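Local coordinates for bifunctional GH43-CE protein (Bacteroides eggerthii, PDB 6MLY) that probably cleaves xylose-containing chains of complex arabinoxylans with a family 43 glycoside hydrolase module and carries a second, carbohydrate esterase module, at residues D680-E685 with D707-L712. Sequence-based numbering, arbitrary orientation.
Sequences DMTRME and DNLDML
T682 and M681 meet L709 and L712, about one turn apart on helix 709-714, through apolar groups. The methyl CG2 of T682 touches L709 CD2 at 3.4 Å, the two side chains crossing at about a right angle, and lies 3.8 Å from L712 CB. L712 comes up against M681 with its forked end: CD1 and CD2 both approach M681 CB, and CD1 also lies 3.8 Å from M681 O. With CG beside the backbone N (chi1 -45°) and a bend at chi2, the M681 side chain carries its end away from L712; it also touches E697 of helix 696-701.

Side-chain polar bonds of T682 and R683 run to D680. T682 OG1 donates a hydrogen bond to D680 OD1 at 2.7 Å, on the syn side but 35° out of the carboxylate plane, while OD2 forms a salt bridge with R683 NE, also at 2.7 Å. D680 N is hydrogen-bonded to Q743 OE1. With an alanine in place of T682, L709 CD2 would probably lose its methyl partner and D680 OD1 its hydroxyl donor.

T682 thus divides its branches between leucines and carboxylate, and apolar packing joins loop to helix within the alpha/beta-hydrolase-type esterase module, away from the sodium site.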
ATOM      1  N   ASP A 680     -32.490 -20.432  14.746  1.00 69.23           N
ATOM      2  CA  ASP A 680     -33.944 -20.337  14.785  1.00 70.05           C
ATOM      3  C   ASP A 680     -34.338 -19.187  15.713  1.00 71.11           C
ATOM      4  O   ASP A 680     -34.318 -19.339  16.934  1.00 71.93           O
ATOM      5  CB  ASP A 680     -34.563 -21.664  15.229  1.00 69.64           C
ATOM      6  CG  ASP A 680     -36.079 -21.700  15.151  1.00 70.10           C
ATOM      7  OD1 ASP A 680     -36.654 -20.916  14.368  1.00 70.42           O
ATOM      8  OD2 ASP A 680     -36.667 -22.514  15.874  1.00 70.08           O
ATOM      9  N   MET A 681     -34.714 -18.048  15.120  1.00 72.08           N
ATOM     10  CA  MET A 681     -35.005 -16.844  15.890  1.00 73.24           C
ATOM     11  C   MET A 681     -36.423 -16.927  16.474  1.00 74.07           C
ATOM     12  O   MET A 681     -36.804 -16.081  17.284  1.00 76.36           O
ATOM     13  CB  MET A 681     -34.869 -15.573  15.044  1.00 73.66           C
ATOM     14  CG  MET A 681     -33.616 -15.522  14.174  1.00 72.85           C
ATOM     15  SD  MET A 681     -32.100 -16.087  14.992  1.00 72.00           S
ATOM     16  CE  MET A 681     -31.123 -16.500  13.548  1.00 71.21           C
ATOM     17  N   THR A 682     -37.187 -17.956  16.081  1.00 73.24           N
ATOM     18  CA  THR A 682     -38.505 -18.233  16.668  1.00 73.78           C
ATOM     19  C   THR A 682     -38.334 -18.797  18.086  1.00 73.95           C
ATOM     20  O   THR A 682     -39.285 -18.801  18.867  1.00 74.80           O
ATOM     21  CB  THR A 682     -39.335 -19.188  15.799  1.00 73.34           C
ATOM     22  OG1 THR A 682     -38.779 -20.497  15.897  1.00 72.16           O
ATOM     23  CG2 THR A 682     -39.392 -18.782  14.342  1.00 73.31           C
ATOM     24  N   ARG A 683     -37.123 -19.273  18.404  1.00 73.35           N
ATOM     25  CA  ARG A 683     -36.791 -19.817  19.715  1.00 74.11           C
ATOM     26  C   ARG A 683     -35.443 -19.258  20.190  1.00 75.28           C
ATOM     27  O   ARG A 683     -34.649 -19.974  20.803  1.00 74.12           O
ATOM     28  CB  ARG A 683     -36.766 -21.346  19.639  1.00 72.92           C
ATOM     29  CG  ARG A 683     -38.061 -21.951  19.114  1.00 72.69           C
ATOM     30  CD  ARG A 683     -38.057 -23.461  19.134  1.00 71.84           C
ATOM     31  NE  ARG A 683     -37.347 -24.024  17.998  1.00 70.94           N
ATOM     32  CZ  ARG A 683     -36.644 -25.150  18.030  1.00 70.33           C
ATOM     33  NH1 ARG A 683     -36.443 -25.784  19.172  1.00 70.66           N
ATOM     34  NH2 ARG A 683     -36.136 -25.637  16.915  1.00 69.96           N
ATOM     35  N   MET A 684     -35.207 -17.970  19.910  1.00 77.09           N
ATOM     36  CA  MET A 684     -33.955 -17.296  20.255  1.00 78.90           C
ATOM     37  C   MET A 684     -33.997 -16.830  21.714  1.00 80.76           C
ATOM     38  O   MET A 684     -32.950 -16.723  22.350  1.00 82.16           O
ATOM     39  CB  MET A 684     -33.708 -16.087  19.350  1.00 79.66           C
ATOM     40  CG  MET A 684     -32.259 -15.629  19.340  1.00 80.86           C
ATOM     41  SD  MET A 684     -31.130 -16.838  18.603  1.00 81.07           S
ATOM     42  CE  MET A 684     -29.757 -16.718  19.745  1.00 80.39           C
ATOM     43  N   GLU A 685     -35.204 -16.545  22.217  1.00 82.42           N
ATOM     44  CA  GLU A 685     -35.420 -16.031  23.572  1.00 84.05           C
ATOM     45  C   GLU A 685     -35.798 -17.198  24.491  1.00 84.41           C
ATOM     46  O   GLU A 685     -36.818 -17.856  24.269  1.00 84.02           O
ATOM     47  CB  GLU A 685     -36.521 -14.964  23.561  1.00 86.38           C
ATOM     48  CG  GLU A 685     -36.308 -13.832  24.558  1.00 88.30           C
ATOM     49  CD  GLU A 685     -36.557 -14.189  26.016  1.00 89.20           C
ATOM     50  OE1 GLU A 685     -37.719 -14.485  26.370  1.00 89.10           O
ATOM     51  OE2 GLU A 685     -35.586 -14.169  26.797  1.00 91.42           O
ATOM     52  N   ASP A 707     -44.473 -11.059  14.769  1.00 83.89           N
ATOM     53  CA  ASP A 707     -45.477 -10.919  13.710  1.00 84.88           C
ATOM     54  C   ASP A 707     -44.886 -11.303  12.344  1.00 83.91           C
ATOM     55  O   ASP A 707     -45.610 -11.321  11.345  1.00 84.41           O
ATOM     56  CB  ASP A 707     -46.038  -9.494  13.678  1.00 86.85           C
ATOM     57  CG  ASP A 707     -46.437  -8.957  15.044  1.00 87.98           C
ATOM     58  OD1 ASP A 707     -47.214  -9.641  15.739  1.00 88.06           O
ATOM     59  OD2 ASP A 707     -45.956  -7.863  15.406  1.00 88.71           O
ATOM     60  N   ASN A 708     -43.576 -11.585  12.304  1.00 83.11           N
ATOM     61  CA  ASN A 708     -42.864 -12.022  11.089  1.00 82.48           C
ATOM     62  C   ASN A 708     -42.256 -13.406  11.359  1.00 81.29           C
ATOM     63  O   ASN A 708     -41.049 -13.613  11.249  1.00 80.34           O
ATOM     64  CB  ASN A 708     -41.815 -10.995  10.638  1.00 82.83           C
ATOM     65  CG  ASN A 708     -42.415  -9.728  10.064  1.00 84.55           C
ATOM     66  OD1 ASN A 708     -43.618  -9.499  10.149  1.00 85.50           O
ATOM     67  ND2 ASN A 708     -41.583  -8.892   9.464  1.00 85.62           N
ATOM     68  N   LEU A 709     -43.130 -14.356  11.698  1.00 80.88           N
ATOM     69  CA  LEU A 709     -42.739 -15.699  12.124  1.00 79.67           C
ATOM     70  C   LEU A 709     -42.340 -16.533  10.897  1.00 78.07           C
ATOM     71  O   LEU A 709     -41.463 -17.388  10.990  1.00 77.02           O
ATOM     72  CB  LEU A 709     -43.908 -16.324  12.895  1.00 80.01           C
ATOM     73  CG  LEU A 709     -43.531 -17.028  14.198  1.00 79.91           C
ATOM     74  CD1 LEU A 709     -44.767 -17.330  15.030  1.00 80.34           C
ATOM     75  CD2 LEU A 709     -42.752 -18.302  13.916  1.00 79.13           C
ATOM     76  N   ASP A 710     -42.987 -16.260   9.756  1.00 78.59           N
ATOM     77  CA  ASP A 710     -42.657 -16.852   8.455  1.00 77.99           C
ATOM     78  C   ASP A 710     -41.208 -16.524   8.065  1.00 77.04           C
ATOM     79  O   ASP A 710     -40.416 -17.426   7.780  1.00 75.80           O
ATOM     80  CB  ASP A 710     -43.590 -16.336   7.355  1.00 79.38           C
ATOM     81  CG  ASP A 710     -45.026 -16.820   7.454  1.00 80.30           C
ATOM     82  OD1 ASP A 710     -45.304 -17.673   8.319  1.00 80.45           O
ATOM     83  OD2 ASP A 710     -45.853 -16.342   6.653  1.00 81.71           O
ATOM     84  N   MET A 711     -40.882 -15.225   8.031  1.00 77.44           N
ATOM     85  CA  MET A 711     -39.573 -14.742   7.579  1.00 76.78           C
ATOM     86  C   MET A 711     -38.461 -15.334   8.460  1.00 75.79           C
ATOM     87  O   MET A 711     -37.403 -15.707   7.956  1.00 75.04           O
ATOM     88  CB  MET A 711     -39.512 -13.208   7.600  1.00 77.69           C
ATOM     89  CG  MET A 711     -38.219 -12.613   7.046  1.00 77.43           C
ATOM     90  SD  MET A 711     -37.831 -13.058   5.323  1.00 77.39           S
ATOM     91  CE  MET A 711     -39.038 -12.082   4.428  1.00 78.77           C
ATOM     92  N   LEU A 712     -38.712 -15.449   9.769  1.00 76.04           N
ATOM     93  CA  LEU A 712     -37.729 -16.015  10.700  1.00 75.48           C
ATOM     94  C   LEU A 712     -37.390 -17.465  10.322  1.00 74.53           C
ATOM     95  O   LEU A 712     -36.255 -17.908  10.530  1.00 74.24           O
ATOM     96  CB  LEU A 712     -38.273 -15.947  12.131  1.00 76.41           C
ATOM     97  CG  LEU A 712     -38.357 -14.554  12.754  1.00 77.57           C
ATOM     98  CD1 LEU A 712     -38.564 -14.663  14.259  1.00 77.84           C
ATOM     99  CD2 LEU A 712     -37.122 -13.712  12.437  1.00 77.36           C
TER